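Local coordinates for endonuclease V (Streptomyces avermitilis, PDB 3GOC), which probably nicks double-stranded DNA, with the help of magnesium, at the second phosphodiester bond 3' to a deoxyinosine, opening the repair of deaminated bases, at residues Arg41-Asp46 with Ala99-Leu104; Val61-Ala66 with Thr213-Ser218; Pro137-Ala142 with Ala198-Leu203; Arg172-Gln177 with Val183-Gly188; Leu203-Lys206 with Pro210-Thr213. All coordinates share one frame; numbering follows the deposited sequence.

Overall arrangement
The five contacts illustrate how one mixed sheet of the RNase H clan is packed by helices and carries a metal site. Contacts 1 and 2, centres about 9 Å apart, lie on neighbouring strands 41-49 and 55-64, alternate along the chain, and bring D46 and D217 to one magnesium ion. Contacts 3 and 4 (about 8 Å) lie on neighbouring strands 138-142 and 183-189; contact 4 is nested in the loop closed by contact 3, and both within that of contact 2. Contact 5 sets the loop after helix 193-202 against the start of helix 211-228, shares L203 with contact 3 and T213 with contact 2, connecting both groups. Residues distant in sequence thus meet at one metal site.

Contact 1: residues Arg41-Asp46 with Ala99-Leu104; sequences RVTGVD and AALDAL. With MG (magnesium ion), chain C; MG (magnesium ion), chain D.
V45 and T43 of strand 41-49 meet L101 of helix 94-102, a helix-on-sheet packing within an RNase H-like fold in which the strand also carries a metal ligand. The apolar part is small, about 104 Å² summed over both sides. L101 does the reaching: one of its methyls, CD2, comes to 4.0 Å from V45 CG1, and the two side chains lie roughly at right angles to each other. The same methyl is 4.4 Å from T43 CG2. V45 offers CG1 because this branch stands anti to its carbonyl carbon (chi1 -75°), on the side toward the helix. No hydrogen bond crosses the contact; the hydroxyl of T43 is satisfied by P108 O, leaving its methyl for the helix.

On the opposite face of the strand V42 packs on L203, in the loop after helix 193-202, so that strand 41-49 is covered from both sides.

The metal part belongs to D46, the next residue after V45. Its CG stands anti to the backbone N (chi1 -169°), and its carboxylate bridges two magnesium ions, one oxygen to each. D114 contributes to one of these sites and D217 to the other. OD2 lies 2.5 Å from the magnesium of chain D, while OD1 binds the magnesium of chain C at 2.2 Å, an ion that also holds three waters.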
# COMPACT_ATOMS: atom_id res chain seq x y z
N ARG A 41 -2.65 12.93 -2.92
CA ARG A 41 -1.32 13.36 -2.49
C ARG A 41 -0.95 12.76 -1.14
O ARG A 41 -1.81 12.47 -0.31
CB ARG A 41 -1.25 14.89 -2.39
CG ARG A 41 -0.94 15.65 -3.68
CD ARG A 41 -2.06 15.63 -4.71
NE ARG A 41 -1.67 16.34 -5.93
CZ ARG A 41 -1.77 17.65 -6.12
NH1 ARG A 41 -2.26 18.43 -5.16
NH2 ARG A 41 -1.38 18.19 -7.26
N VAL A 42 0.35 12.57 -0.92
CA VAL A 42 0.84 12.05 0.35
C VAL A 42 2.08 12.89 0.63
O VAL A 42 2.92 13.10 -0.25
CB VAL A 42 1.15 10.53 0.27
CG1 VAL A 42 2.20 10.27 -0.79
CG2 VAL A 42 1.58 10.00 1.63
N THR A 43 2.19 13.36 1.86
CA THR A 43 3.27 14.28 2.24
C THR A 43 4.13 13.84 3.40
O THR A 43 3.63 13.41 4.43
CB THR A 43 2.65 15.65 2.57
OG1 THR A 43 1.98 16.15 1.41
CG2 THR A 43 3.71 16.64 3.02
N GLY A 44 5.44 13.98 3.23
CA GLY A 44 6.34 13.64 4.31
C GLY A 44 6.76 14.91 5.03
O GLY A 44 6.90 15.96 4.41
N VAL A 45 6.93 14.82 6.34
CA VAL A 45 7.38 15.96 7.13
C VAL A 45 8.51 15.47 8.01
O VAL A 45 8.48 14.34 8.51
CB VAL A 45 6.27 16.55 8.03
CG1 VAL A 45 5.28 17.34 7.19
CG2 VAL A 45 5.56 15.44 8.79
N ASP A 46 9.52 16.30 8.17
CA ASP A 46 10.66 15.96 9.01
C ASP A 46 11.35 17.26 9.42
O ASP A 46 11.14 18.30 8.80
CB ASP A 46 11.65 15.07 8.26
CG ASP A 46 12.69 14.49 9.16
OD1 ASP A 46 13.80 14.20 8.67
OD2 ASP A 46 12.41 14.29 10.38
N ALA A 99 4.38 25.82 9.77
CA ALA A 99 4.81 26.85 8.83
C ALA A 99 5.24 26.26 7.49
O ALA A 99 4.96 26.81 6.42
CB ALA A 99 5.95 27.67 9.43
N ALA A 100 5.95 25.13 7.53
CA ALA A 100 6.38 24.49 6.30
C ALA A 100 5.16 24.01 5.52
O ALA A 100 5.10 24.17 4.30
CB ALA A 100 7.32 23.32 6.60
N LEU A 101 4.19 23.43 6.21
CA LEU A 101 2.99 22.95 5.53
C LEU A 101 2.23 24.13 4.93
O LEU A 101 1.74 24.05 3.80
CB LEU A 101 2.08 22.20 6.52
CG LEU A 101 2.60 20.83 6.99
CD1 LEU A 101 1.82 20.41 8.21
CD2 LEU A 101 2.47 19.80 5.87
N ASP A 102 2.13 25.22 5.69
CA ASP A 102 1.42 26.40 5.20
C ASP A 102 2.09 27.01 3.98
O ASP A 102 1.43 27.68 3.17
CB ASP A 102 1.32 27.47 6.30
CG ASP A 102 0.34 27.09 7.40
OD1 ASP A 102 -0.54 26.24 7.14
OD2 ASP A 102 0.44 27.65 8.51
N ALA A 103 3.39 26.78 3.83
CA ALA A 103 4.14 27.33 2.70
C ALA A 103 3.94 26.53 1.42
O ALA A 103 4.35 26.96 0.34
CB ALA A 103 5.62 27.40 3.04
N LEU A 104 3.31 25.36 1.52
CA LEU A 104 3.06 24.53 0.35
C LEU A 104 2.02 25.17 -0.55
O LEU A 104 1.13 25.88 -0.07
CB LEU A 104 2.57 23.15 0.76
CG LEU A 104 3.57 22.21 1.45
CD1 LEU A 104 2.83 21.00 1.99
CD2 LEU A 104 4.66 21.79 0.46
MG MG C . 15.57 13.36 9.67
MG MG D . 14.16 13.03 11.60
O HOH W 1 16.58 15.40 10.00
O HOH W 2 17.37 12.37 10.75
O HOH W 3 14.69 11.26 9.07
O HOH W 4 12.02 12.74 12.98
O HOH W 5 14.30 11.17 13.25

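Contact 2: residues Val61-Ala66 with Thr213-Ser218; sequences VVLDAA and TRRADS. With MG (magnesium ion), chain C; YES (3-(2-hydroxyethyl)-2,2-bis(hydroxymethyl)pentane-1,5-diol), chain H.
D217 OD1 is gripped from two directions: it binds the magnesium of chain C at 2.2 Å and accepts a hydrogen bond from R221 NE one turn further along helix 211-228. D46 OD1 and three waters share the ion. The face turned to strand 55-64 is quite different. V61 sets its two methyls on neighbouring residues of the helix, CG1 at 3.8 Å from R215 CB and CG2 at 3.8 Å from A216 CA; V61 CG1 stands anti to the backbone N (chi1 180°), which sets both branches against the helix. The small A216 probably lets the strand come this near, and V61 and A216 have CA atoms 5.6 Å apart. R215 bends at chi2 and brings CG to 4.4 Å from L63 CD2, its aliphatic stem lying against the leucine. The axes of strand 61-64 and helix segment 213-218 run roughly antiparallel, at 150°. A66 O takes a 2.7 Å hydrogen bond from O7 of the bound polyol, also held by D102 and C106 of the second subunit. With no hydrogen bond across, apolar packing joins the segments and probably helps position the helix, while D217 CB points away from the strand and OD1 serves metal and R221.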
# COMPACT_ATOMS: atom_id res chain seq x y z
N VAL A 61 7.36 17.59 2.01
CA VAL A 61 7.50 17.19 0.62
C VAL A 61 6.25 16.43 0.20
O VAL A 61 5.93 15.39 0.76
CB VAL A 61 8.73 16.29 0.41
CG1 VAL A 61 8.83 15.90 -1.06
CG2 VAL A 61 9.99 17.03 0.84
N VAL A 62 5.54 16.98 -0.78
CA VAL A 62 4.31 16.40 -1.28
C VAL A 62 4.57 15.51 -2.48
O VAL A 62 5.22 15.92 -3.45
CB VAL A 62 3.32 17.50 -1.72
CG1 VAL A 62 1.98 16.88 -2.08
CG2 VAL A 62 3.15 18.52 -0.61
N LEU A 63 4.07 14.28 -2.42
CA LEU A 63 4.24 13.33 -3.52
C LEU A 63 2.90 12.98 -4.16
O LEU A 63 1.85 13.07 -3.53
CB LEU A 63 4.85 12.02 -3.02
CG LEU A 63 6.12 12.05 -2.17
CD1 LEU A 63 6.49 10.62 -1.78
CD2 LEU A 63 7.24 12.70 -2.95
N ASP A 64 2.96 12.59 -5.42
CA ASP A 64 1.77 12.12 -6.11
C ASP A 64 1.77 10.67 -5.61
O ASP A 64 2.71 9.92 -5.84
CB ASP A 64 1.97 12.15 -7.63
CG ASP A 64 0.83 11.50 -8.38
OD1 ASP A 64 1.01 10.37 -8.89
OD2 ASP A 64 -0.26 12.10 -8.45
N ALA A 65 0.72 10.29 -4.89
CA ALA A 65 0.65 8.95 -4.31
C ALA A 65 0.72 7.81 -5.32
O ALA A 65 1.31 6.76 -5.03
CB ALA A 65 -0.62 8.82 -3.48
N ALA A 66 0.15 8.01 -6.50
CA ALA A 66 0.15 6.96 -7.51
C ALA A 66 1.53 6.66 -8.10
O ALA A 66 1.88 5.50 -8.30
CB ALA A 66 -0.82 7.33 -8.62
N THR A 213 9.67 10.12 3.96
CA THR A 213 10.66 10.44 4.98
C THR A 213 12.01 10.71 4.35
O THR A 213 12.70 11.67 4.72
CB THR A 213 10.79 9.30 6.01
OG1 THR A 213 9.57 9.20 6.75
CG2 THR A 213 11.95 9.57 6.97
N ARG A 214 12.39 9.87 3.40
CA ARG A 214 13.67 10.05 2.72
C ARG A 214 13.76 11.44 2.10
O ARG A 214 14.77 12.13 2.25
CB ARG A 214 13.83 8.96 1.65
CG ARG A 214 14.17 7.59 2.23
CD ARG A 214 14.05 6.50 1.18
NE ARG A 214 14.81 6.82 -0.03
CZ ARG A 214 16.10 6.56 -0.19
NH1 ARG A 214 16.79 5.97 0.77
NH2 ARG A 214 16.70 6.91 -1.33
N ARG A 215 12.70 11.86 1.42
CA ARG A 215 12.65 13.17 0.77
C ARG A 215 12.67 14.33 1.77
O ARG A 215 13.44 15.27 1.63
CB ARG A 215 11.38 13.31 -0.07
CG ARG A 215 11.19 12.28 -1.16
CD ARG A 215 12.01 12.62 -2.36
NE ARG A 215 11.67 11.76 -3.50
CZ ARG A 215 12.34 11.77 -4.64
NH1 ARG A 215 13.37 12.60 -4.79
NH2 ARG A 215 11.99 10.96 -5.62
N ALA A 216 11.79 14.27 2.77
CA ALA A 216 11.71 15.33 3.75
C ALA A 216 12.99 15.44 4.57
O ALA A 216 13.43 16.55 4.89
CB ALA A 216 10.51 15.11 4.66
N ASP A 217 13.59 14.30 4.90
CA ASP A 217 14.83 14.32 5.67
C ASP A 217 15.93 15.03 4.88
O ASP A 217 16.63 15.90 5.41
CB ASP A 217 15.28 12.89 5.99
CG ASP A 217 16.65 12.86 6.64
OD1 ASP A 217 16.77 13.26 7.82
OD2 ASP A 217 17.63 12.45 5.97
N SER A 218 16.08 14.66 3.61
CA SER A 218 17.11 15.26 2.78
C SER A 218 16.89 16.76 2.66
O SER A 218 17.83 17.55 2.77
CB SER A 218 17.11 14.63 1.39
OG SER A 218 17.57 13.29 1.44
MG MG C . 15.57 13.36 9.67
O1 YES H . 1.51 1.01 -8.41
C1 YES H . 2.52 0.53 -7.58
C2 YES H . 3.75 -0.03 -8.09
C3 YES H . 3.36 -1.29 -8.91
O3 YES H . 2.71 -2.37 -8.13
C4 YES H . 4.74 -0.26 -6.92
O4 YES H . 6.08 -0.84 -7.41
C5 YES H . 4.37 1.15 -9.01
C6 YES H . 4.84 2.47 -8.26
C7 YES H . 4.65 3.71 -9.07
O7 YES H . 3.38 3.75 -9.72
C8 YES H . 5.56 0.72 -9.94
C9 YES H . 5.12 0.91 -11.34
O9 YES H . 3.90 0.44 -11.82
O HOH W 1 16.58 15.40 10.00
O HOH W 2 17.37 12.37 10.75
O HOH W 3 14.69 11.26 9.07

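Contact 3: residues Pro137-Ala142 with Ala198-Leu203; sequences PTIGVA and AHTLAL
V141 and T200 meet tip to tip between strand 138-142 and helix 193-202, and I139 comes in beside them at a slant. V141 presents CG2, which lies 3.4 Å from T200 OG1 and 4.0 Å from T200 CG2, so a single methyl faces both ends of the forked threonine. Its other branch, CG1, approaches T200 CG2 to 4.1 Å. The threonine is turned with OG1 anti to its carbonyl carbon (chi1 -58°), beside the backbone N; there the hydroxyl is hydrogen-bonded to A196 O, one turn back in the helix. This bond satisfies a polar atom buried among methyls and fixes the rotation of the side chain, leaving CG2 to pack.

I139 reaches the helix by its far end. CG1 takes the position between the backbone N and the carbonyl carbon (chi1 65°), from which the extended chain carries CD1 to 3.9 Å from T200 OG1. The same methyl lies 4.4 Å from H199 CB, while the imidazole of H199 is held through NE2 to P35 O. Putting an alanine here in place of T200 would probably open a gap under V141 CG2 and leave A196 O without its side-chain partner.

The axes of strand 138-142 and helix segment 198-202 make an angle of 56° and approach to 10.1 Å. V183 and V185 of strand 183-189, which lies beside 138-142 in the sheet, also touch T200, as does L174 of strand 168-174; the helix therefore lies across three strands, while L201 packs on R27 of the second subunit.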
# COMPACT_ATOMS: atom_id res chain seq x y z
N PRO A 137 -5.49 14.12 7.97
CA PRO A 137 -5.14 12.73 8.23
C PRO A 137 -3.62 12.65 8.39
O PRO A 137 -2.88 13.18 7.57
CB PRO A 137 -5.59 12.01 6.97
CG PRO A 137 -6.71 12.86 6.47
CD PRO A 137 -6.18 14.24 6.67
N THR A 138 -3.17 11.98 9.44
CA THR A 138 -1.74 11.84 9.68
C THR A 138 -1.40 10.48 10.26
O THR A 138 -2.22 9.85 10.93
CB THR A 138 -1.22 12.87 10.70
OG1 THR A 138 -1.74 12.55 11.99
CG2 THR A 138 -1.64 14.27 10.32
N ILE A 139 -0.18 10.03 10.00
CA ILE A 139 0.31 8.78 10.56
C ILE A 139 1.78 8.99 10.88
O ILE A 139 2.39 9.96 10.43
CB ILE A 139 0.22 7.57 9.59
CG1 ILE A 139 1.14 7.77 8.39
CG2 ILE A 139 -1.22 7.36 9.16
CD1 ILE A 139 1.25 6.53 7.51
N GLY A 140 2.32 8.09 11.67
CA GLY A 140 3.73 8.16 12.00
C GLY A 140 4.40 6.86 11.58
O GLY A 140 3.80 5.79 11.66
N VAL A 141 5.62 6.97 11.07
CA VAL A 141 6.40 5.80 10.71
C VAL A 141 7.77 6.09 11.30
O VAL A 141 8.40 7.09 10.97
CB VAL A 141 6.54 5.61 9.18
CG1 VAL A 141 7.40 4.37 8.92
CG2 VAL A 141 5.17 5.42 8.54
N ALA A 142 8.20 5.22 12.21
CA ALA A 142 9.48 5.40 12.90
C ALA A 142 10.48 4.30 12.61
O ALA A 142 10.10 3.16 12.34
CB ALA A 142 9.24 5.50 14.40
N ALA A 198 -1.07 0.22 4.94
CA ALA A 198 -1.21 0.23 3.49
C ALA A 198 -0.43 1.39 2.89
O ALA A 198 0.26 1.23 1.88
CB ALA A 198 -2.68 0.32 3.10
N HIS A 199 -0.52 2.57 3.50
CA HIS A 199 0.21 3.72 2.97
C HIS A 199 1.71 3.51 3.12
O HIS A 199 2.49 3.84 2.23
CB HIS A 199 -0.23 5.00 3.69
CG HIS A 199 -1.46 5.61 3.11
ND1 HIS A 199 -1.44 6.37 1.96
CD2 HIS A 199 -2.76 5.53 3.48
CE1 HIS A 199 -2.68 6.72 1.65
NE2 HIS A 199 -3.50 6.22 2.56
N THR A 200 2.12 2.97 4.26
CA THR A 200 3.54 2.75 4.50
C THR A 200 4.10 1.76 3.48
O THR A 200 5.20 1.98 2.95
CB THR A 200 3.77 2.24 5.95
OG1 THR A 200 3.23 3.21 6.87
CG2 THR A 200 5.25 2.09 6.24
N LEU A 201 3.37 0.69 3.19
CA LEU A 201 3.84 -0.28 2.20
C LEU A 201 3.90 0.37 0.82
O LEU A 201 4.86 0.16 0.07
CB LEU A 201 2.92 -1.50 2.14
CG LEU A 201 2.92 -2.44 3.35
CD1 LEU A 201 1.91 -3.56 3.12
CD2 LEU A 201 4.33 -3.02 3.55
N ALA A 202 2.89 1.17 0.48
CA ALA A 202 2.86 1.82 -0.82
C ALA A 202 4.01 2.82 -0.98
O ALA A 202 4.38 3.16 -2.10
CB ALA A 202 1.52 2.52 -1.02
N LEU A 203 4.57 3.28 0.14
CA LEU A 203 5.68 4.23 0.11
C LEU A 203 7.03 3.55 0.21
O LEU A 203 8.07 4.22 0.17
CB LEU A 203 5.53 5.23 1.26
CG LEU A 203 4.37 6.22 1.15
CD1 LEU A 203 4.18 6.97 2.47
CD2 LEU A 203 4.67 7.19 0.02

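Contact 4: residues Arg172-Gln177 with Val183-Gly188; sequences RALRTQ and VFVSVG
R172 to L174 pair with V185 to V183 in antiparallel register, R172 with V185 and L174 with V183 as hydrogen-bonded pairs and A173 with F184 as the non-hydrogen-bonded pair between them. R172 N gives to V185 O at 2.8 Å, and V185 N gives back to R172 O at 2.9 Å. L174 N gives to V183 O at 2.8 Å, nearly straight at 171°, and V183 N returns to L174 O at 3.0 Å.

On one face A173 CB lies 3.8 Å from F184 CE2, and the ring also meets Y150 edge to face. On the other face L174 CD2 and V185 CG2 are 4.0 Å apart, and both residues press against T200 of helix 193-202. Past the end of the paired stretch T176 keeps contact with a methyl: V183 CG1 stands anti to the carbonyl carbon (chi1 -68°), which puts CG2 between the backbone N and the carbonyl carbon, 3.6 Å from T176 CG2, while the threonine hydroxyl is hydrogen-bonded to R208 O. The guanidinium of R172 leads away from the pairing to a salt bridge with D194. Together these features make a beta hairpin, strands 168-174 and 183-189, in the antiparallel run of strands beyond 138-142 in the mixed sheet.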
# COMPACT_ATOMS: atom_id res chain seq x y z
N ARG A 172 1.99 -0.83 15.00
CA ARG A 172 2.42 -2.12 14.48
C ARG A 172 3.84 -2.10 13.95
O ARG A 172 4.28 -1.10 13.39
CB ARG A 172 1.51 -2.59 13.35
CG ARG A 172 0.12 -2.99 13.78
CD ARG A 172 -0.74 -3.29 12.57
NE ARG A 172 -2.13 -3.51 12.95
CZ ARG A 172 -3.15 -3.51 12.09
NH1 ARG A 172 -4.38 -3.72 12.53
NH2 ARG A 172 -2.92 -3.31 10.80
N ALA A 173 4.55 -3.20 14.14
CA ALA A 173 5.89 -3.33 13.58
C ALA A 173 5.51 -3.86 12.19
O ALA A 173 4.78 -4.84 12.07
CB ALA A 173 6.70 -4.36 14.34
N LEU A 174 5.98 -3.18 11.14
CA LEU A 174 5.64 -3.56 9.78
C LEU A 174 6.85 -3.89 8.93
O LEU A 174 7.79 -3.09 8.86
CB LEU A 174 4.87 -2.41 9.11
CG LEU A 174 4.43 -2.61 7.66
CD1 LEU A 174 3.35 -3.68 7.60
CD2 LEU A 174 3.90 -1.29 7.10
N ARG A 175 6.83 -5.06 8.30
CA ARG A 175 7.92 -5.49 7.45
C ARG A 175 7.75 -4.79 6.10
O ARG A 175 6.88 -5.17 5.31
CB ARG A 175 7.87 -7.01 7.25
CG ARG A 175 9.09 -7.60 6.55
CD ARG A 175 10.26 -7.74 7.52
NE ARG A 175 10.01 -8.77 8.54
CZ ARG A 175 10.84 -9.07 9.53
NH1 ARG A 175 12.00 -8.42 9.65
NH2 ARG A 175 10.53 -10.00 10.41
N THR A 176 8.56 -3.76 5.84
CA THR A 176 8.46 -3.04 4.57
C THR A 176 9.38 -3.66 3.52
O THR A 176 9.16 -3.49 2.33
CB THR A 176 8.80 -1.54 4.75
OG1 THR A 176 10.03 -1.40 5.48
CG2 THR A 176 7.68 -0.83 5.51
N GLN A 177 10.40 -4.37 3.98
CA GLN A 177 11.32 -5.05 3.06
C GLN A 177 11.58 -6.47 3.57
O GLN A 177 11.85 -6.68 4.76
CB GLN A 177 12.63 -4.28 2.92
CG GLN A 177 12.53 -3.04 2.04
CD GLN A 177 12.06 -3.35 0.63
OE1 GLN A 177 12.52 -4.32 0.01
NE2 GLN A 177 11.15 -2.53 0.10
N VAL A 183 9.73 -1.42 10.33
CA VAL A 183 9.60 -0.03 10.76
C VAL A 183 8.42 -0.06 11.71
O VAL A 183 7.74 -1.08 11.83
CB VAL A 183 9.35 0.94 9.58
CG1 VAL A 183 10.60 1.01 8.71
CG2 VAL A 183 8.15 0.53 8.77
N PHE A 184 8.16 1.05 12.39
CA PHE A 184 7.10 1.10 13.37
C PHE A 184 6.06 2.14 13.05
O PHE A 184 6.30 3.34 13.11
CB PHE A 184 7.76 1.29 14.74
CG PHE A 184 8.82 0.27 15.00
CD1 PHE A 184 10.14 0.49 14.60
CD2 PHE A 184 8.48 -0.98 15.51
CE1 PHE A 184 11.10 -0.53 14.69
CE2 PHE A 184 9.42 -2.00 15.61
CZ PHE A 184 10.73 -1.78 15.19
N VAL A 185 4.89 1.62 12.69
CA VAL A 185 3.76 2.43 12.25
C VAL A 185 2.73 2.70 13.34
O VAL A 185 2.33 1.80 14.06
CB VAL A 185 3.06 1.70 11.09
CG1 VAL A 185 1.89 2.53 10.57
CG2 VAL A 185 4.06 1.41 9.99
N SER A 186 2.31 3.95 13.44
CA SER A 186 1.28 4.29 14.41
C SER A 186 0.33 5.30 13.80
O SER A 186 0.70 6.08 12.92
CB SER A 186 1.90 4.83 15.71
OG SER A 186 2.66 6.00 15.48
N VAL A 187 -0.92 5.26 14.24
CA VAL A 187 -1.90 6.19 13.72
C VAL A 187 -1.67 7.56 14.35
O VAL A 187 -1.22 7.68 15.49
CB VAL A 187 -3.33 5.73 14.05
CG1 VAL A 187 -3.62 4.41 13.36
CG2 VAL A 187 -3.50 5.59 15.54
N GLY A 188 -1.94 8.59 13.57
CA GLY A 188 -1.80 9.93 14.08
C GLY A 188 -3.19 10.50 14.32
O GLY A 188 -3.60 10.74 15.46

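Contact 5: residues Leu203-Lys206 with Pro210-Thr213; sequences LTPK and PETT
The loop between helices 193-202 and 211-228 folds back on the start of the second helix, whose N-cap is P210. One backbone bond joins the two segments directly: E211 N gives to L203 O at 3.0 Å, with an N-H...O angle of 157°, so the first amide of the helix finds its acceptor in the loop. P210 CA also brings a hydrogen to the same oxygen. Around this bond the side chains close in. L203 CB rests on P210 CB at 3.9 Å, and the leucine crosses T212 at about a right angle, its CD1 lying 3.6 Å from T212 OG1. T204 turns its methyl CG2 to P210 N at 3.5 Å; OG1 sits between the backbone N and the carbonyl carbon (chi1 52°), where it meets T200 O and L201 O, at the end of the preceding helix, and R157, and CG2 is left anti to the carbonyl carbon, toward P210.

E211 and K206 face each other without direct contact between their charges, and two waters bridge them. One accepts from K206 N at 2.8 Å and donates to E211 OE2 at 3.1 Å; the other accepts from K206 NZ and donates to the same OE2, each at 2.9 Å. OE2 is thus gripped by two waters, and the carboxylate, close to the helix start, would probably be steadied by the helix dipole and the lysine together. P205 adds a wall to the pocket of the bound polyol. The arrangement is a short loop that links two successive helices and caps the start of the second, the helix that bears metal ligand D217.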
# COMPACT_ATOMS: atom_id res chain seq x y z
N LEU A 203 4.57 3.28 0.14
CA LEU A 203 5.68 4.23 0.11
C LEU A 203 7.03 3.55 0.21
O LEU A 203 8.07 4.22 0.17
CB LEU A 203 5.53 5.23 1.26
CG LEU A 203 4.37 6.22 1.15
CD1 LEU A 203 4.18 6.97 2.47
CD2 LEU A 203 4.67 7.19 0.02
N THR A 204 7.02 2.23 0.31
CA THR A 204 8.26 1.46 0.45
C THR A 204 8.48 0.31 -0.54
O THR A 204 9.01 -0.73 -0.18
CB THR A 204 8.36 0.87 1.88
OG1 THR A 204 7.17 0.15 2.19
CG2 THR A 204 8.54 1.98 2.90
N PRO A 205 8.09 0.49 -1.81
CA PRO A 205 8.31 -0.61 -2.75
C PRO A 205 9.79 -0.92 -2.98
O PRO A 205 10.15 -2.05 -3.30
CB PRO A 205 7.62 -0.12 -4.02
CG PRO A 205 7.87 1.35 -3.97
CD PRO A 205 7.56 1.68 -2.51
N LYS A 206 10.64 0.08 -2.79
CA LYS A 206 12.07 -0.06 -3.02
C LYS A 206 12.94 -0.04 -1.77
O LYS A 206 13.93 -0.76 -1.69
CB LYS A 206 12.56 1.04 -3.97
CG LYS A 206 11.75 1.16 -5.25
CD LYS A 206 12.17 2.39 -6.04
CE LYS A 206 11.28 2.61 -7.25
NZ LYS A 206 11.66 3.84 -8.00
N PRO A 210 10.01 4.91 4.25
CA PRO A 210 9.08 5.55 3.31
C PRO A 210 9.75 6.65 2.50
O PRO A 210 10.53 7.44 3.04
CB PRO A 210 7.99 6.10 4.22
CG PRO A 210 7.94 5.10 5.31
CD PRO A 210 9.41 4.82 5.59
N GLU A 211 9.43 6.73 1.21
CA GLU A 211 10.03 7.77 0.37
C GLU A 211 9.70 9.16 0.87
O GLU A 211 10.48 10.09 0.67
CB GLU A 211 9.58 7.57 -1.09
CG GLU A 211 10.24 6.36 -1.73
CD GLU A 211 10.05 6.27 -3.23
OE1 GLU A 211 10.11 7.32 -3.91
OE2 GLU A 211 9.85 5.14 -3.73
N THR A 212 8.56 9.31 1.53
CA THR A 212 8.18 10.60 2.09
C THR A 212 9.20 11.06 3.14
O THR A 212 9.57 12.24 3.19
CB THR A 212 6.79 10.54 2.75
OG1 THR A 212 6.69 9.36 3.56
CG2 THR A 212 5.70 10.52 1.68
N THR A 213 9.67 10.12 3.96
CA THR A 213 10.66 10.44 4.98
C THR A 213 12.01 10.71 4.35
O THR A 213 12.70 11.67 4.72
CB THR A 213 10.79 9.30 6.01
OG1 THR A 213 9.57 9.20 6.75
CG2 THR A 213 11.95 9.57 6.97
O HOH W 6 10.40 2.70 -1.97
O HOH W 7 9.77 5.57 -6.63